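Local atomic coordinates of calcium uptake protein 2, mitochondrial (Homo sapiens, PDB entry 6LB7), a protein that binds calcium in an EF-hand loop and probably takes part in calcium uptake by mitochondria. Residues 210-213 with 214-217. Residues are numbered along the deposited sequence; the frame is centred on the assembly and turned at random.
Sequences WLLF and FTNT
The ring of Phe213 turns its edge to one face of the Phe214 ring in a T-shaped stack, the planes standing at 82° with centroids 5.3 Å apart. Phe213 CD2 does the touching, set over the rim of that face and 3.9 Å from Phe214 CZ. In Phe213, CG lies anti to the backbone N (chi1 -168°), whereas in Phe214 it lies anti to the carbonyl carbon (chi1 -68°), and these differing torsions bring the two consecutive rings together. The Phe213 ring also packs edge-to-face with Phe195, and both phenylalanines touch Arg318 of helix 308-320. With an alanine in place of Phe214, the CD2 edge of Phe213 would probably lose its aromatic face and a gap would be likely to open beside Arg318.

The chain here forms a type I beta turn from Leu212 to Thr215 where helix 204-211 ends. Thr215 N donates to Leu212 O at 3.0 Å, reaching it from well above the carbonyl plane, and a water bonded to both Leu212 O and Thr215 O spans the same turn. A second water sits at the helix end, giving hydrogens to Leu211 O and to Thr215 OG1 while accepting one from Phe214 N at 2.8 Å. Thr215 OG1 bonds to Asn317 as well, and Leu212 packs on Tyr223, Trp224 and Val227 of helix 220-230. The helix end thus hands Leu211 O to a water and Leu212 O to the beta turn, while aromatic and aliphatic side chains seat the loop between helices 308-320 and 220-230.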
ATOM      1  N   TRP B 210       4.500   3.434 -27.802  1.00 12.32           N
ATOM      2  CA  TRP B 210       3.580   2.911 -26.794  1.00 15.06           C
ATOM      3  C   TRP B 210       3.841   3.557 -25.433  1.00 13.22           C
ATOM      4  O   TRP B 210       2.917   4.018 -24.753  1.00 14.26           O
ATOM      5  CB  TRP B 210       3.722   1.385 -26.702  1.00 11.95           C
ATOM      6  CG  TRP B 210       2.980   0.810 -25.534  1.00 11.69           C
ATOM      7  CD1 TRP B 210       1.643   0.469 -25.486  1.00 11.46           C
ATOM      8  CD2 TRP B 210       3.523   0.480 -24.246  1.00 11.69           C
ATOM      9  NE1 TRP B 210       1.335  -0.038 -24.252  1.00 11.31           N
ATOM     10  CE2 TRP B 210       2.471  -0.043 -23.474  1.00 11.44           C
ATOM     11  CE3 TRP B 210       4.795   0.591 -23.670  1.00 11.90           C
ATOM     12  CZ2 TRP B 210       2.645  -0.449 -22.144  1.00 18.32           C
ATOM     13  CZ3 TRP B 210       4.970   0.186 -22.339  1.00 11.86           C
ATOM     14  CH2 TRP B 210       3.897  -0.329 -21.595  1.00 15.28           C
ATOM     15  N   LEU B 211       5.110   3.609 -25.022  1.00 13.14           N
ATOM     16  CA  LEU B 211       5.426   4.035 -23.659  1.00 17.98           C
ATOM     17  C   LEU B 211       5.028   5.488 -23.423  1.00 17.38           C
ATOM     18  O   LEU B 211       4.582   5.843 -22.329  1.00 12.17           O
ATOM     19  CB  LEU B 211       6.921   3.830 -23.390  1.00 17.58           C
ATOM     20  CG  LEU B 211       7.509   4.161 -22.016  1.00 17.87           C
ATOM     21  CD1 LEU B 211       6.947   3.258 -20.979  1.00 12.49           C
ATOM     22  CD2 LEU B 211       9.031   4.024 -22.043  1.00 18.89           C
ATOM     23  N   LEU B 212       5.178   6.334 -24.438  1.00 11.38           N
ATOM     24  CA  LEU B 212       4.945   7.767 -24.356  1.00 19.22           C
ATOM     25  C   LEU B 212       3.552   8.159 -24.826  1.00 21.50           C
ATOM     26  O   LEU B 212       3.250   9.348 -24.913  1.00 21.48           O
ATOM     27  CB  LEU B 212       6.003   8.514 -25.197  1.00 11.82           C
ATOM     28  CG  LEU B 212       7.445   8.404 -24.694  1.00 17.65           C
ATOM     29  CD1 LEU B 212       8.428   8.933 -25.730  1.00 12.50           C
ATOM     30  CD2 LEU B 212       7.563   9.176 -23.395  1.00 20.95           C
ATOM     31  N   PHE B 213       2.697   7.188 -25.130  1.00 19.94           N
ATOM     32  CA  PHE B 213       1.424   7.491 -25.773  1.00 21.61           C
ATOM     33  C   PHE B 213       0.527   8.379 -24.910  1.00 16.04           C
ATOM     34  O   PHE B 213      -0.224   9.196 -25.451  1.00 19.35           O
ATOM     35  CB  PHE B 213       0.714   6.194 -26.115  1.00 19.62           C
ATOM     36  CG  PHE B 213      -0.460   6.370 -27.034  1.00 21.25           C
ATOM     37  CD1 PHE B 213      -0.273   6.753 -28.343  1.00 18.61           C
ATOM     38  CD2 PHE B 213      -1.744   6.144 -26.583  1.00 20.89           C
ATOM     39  CE1 PHE B 213      -1.349   6.912 -29.191  1.00 26.75           C
ATOM     40  CE2 PHE B 213      -2.833   6.302 -27.436  1.00 26.80           C
ATOM     41  CZ  PHE B 213      -2.637   6.677 -28.730  1.00 23.10           C
ATOM     42  N   PHE B 214       0.580   8.237 -23.585  1.00 16.17           N
ATOM     43  CA  PHE B 214      -0.241   9.047 -22.690  1.00 18.83           C
ATOM     44  C   PHE B 214       0.548  10.172 -22.023  1.00 25.79           C
ATOM     45  O   PHE B 214       0.108  10.715 -21.000  1.00 24.67           O
ATOM     46  CB  PHE B 214      -0.903   8.155 -21.638  1.00 15.65           C
ATOM     47  CG  PHE B 214      -1.933   7.224 -22.213  1.00 23.42           C
ATOM     48  CD1 PHE B 214      -3.145   7.712 -22.682  1.00 25.94           C
ATOM     49  CD2 PHE B 214      -1.677   5.867 -22.319  1.00 21.77           C
ATOM     50  CE1 PHE B 214      -4.096   6.854 -23.228  1.00 28.91           C
ATOM     51  CE2 PHE B 214      -2.613   5.003 -22.862  1.00 23.60           C
ATOM     52  CZ  PHE B 214      -3.829   5.496 -23.326  1.00 27.26           C
ATOM     53  N   THR B 215       1.698  10.535 -22.584  1.00 20.08           N
ATOM     54  CA  THR B 215       2.604  11.512 -21.991  1.00 28.74           C
ATOM     55  C   THR B 215       2.529  12.809 -22.785  1.00 21.01           C
ATOM     56  O   THR B 215       2.964  12.860 -23.937  1.00 21.24           O
ATOM     57  CB  THR B 215       4.034  10.983 -21.977  1.00 23.07           C
ATOM     58  OG1 THR B 215       4.114   9.874 -21.075  1.00 22.01           O
ATOM     59  CG2 THR B 215       4.994  12.086 -21.534  1.00 19.61           C
ATOM     60  N   ASN B 216       2.014  13.857 -22.155  1.00 26.37           N
ATOM     61  CA  ASN B 216       1.857  15.181 -22.749  1.00 24.35           C
ATOM     62  C   ASN B 216       2.380  16.249 -21.792  1.00 28.47           C
ATOM     63  O   ASN B 216       1.799  17.322 -21.639  1.00 31.98           O
ATOM     64  CB  ASN B 216       0.391  15.427 -23.107  1.00 17.81           C
ATOM     65  CG  ASN B 216       0.199  16.602 -24.040  1.00 23.87           C
ATOM     66  OD1 ASN B 216       0.981  16.818 -24.965  1.00 28.74           O
ATOM     67  ND2 ASN B 216      -0.861  17.366 -23.800  1.00 17.43           N
ATOM     68  N   THR B 217       3.488  15.966 -21.126  1.00 22.94           N
ATOM     69  CA  THR B 217       4.034  16.837 -20.103  1.00 24.24           C
ATOM     70  C   THR B 217       5.138  17.726 -20.679  1.00 20.69           C
ATOM     71  O   THR B 217       5.571  17.560 -21.817  1.00 20.46           O
ATOM     72  CB  THR B 217       4.545  15.993 -18.940  1.00 29.12           C
ATOM     73  OG1 THR B 217       5.477  15.039 -19.448  1.00 34.88           O
ATOM     74  CG2 THR B 217       3.402  15.240 -18.306  1.00 28.39           C
TER
HETATM   75  O   HOH W   1       2.574   7.546 -21.673  1.00 14.80           O
HETATM   76  O   HOH W   2       3.996  11.930 -26.169  1.00 27.88           O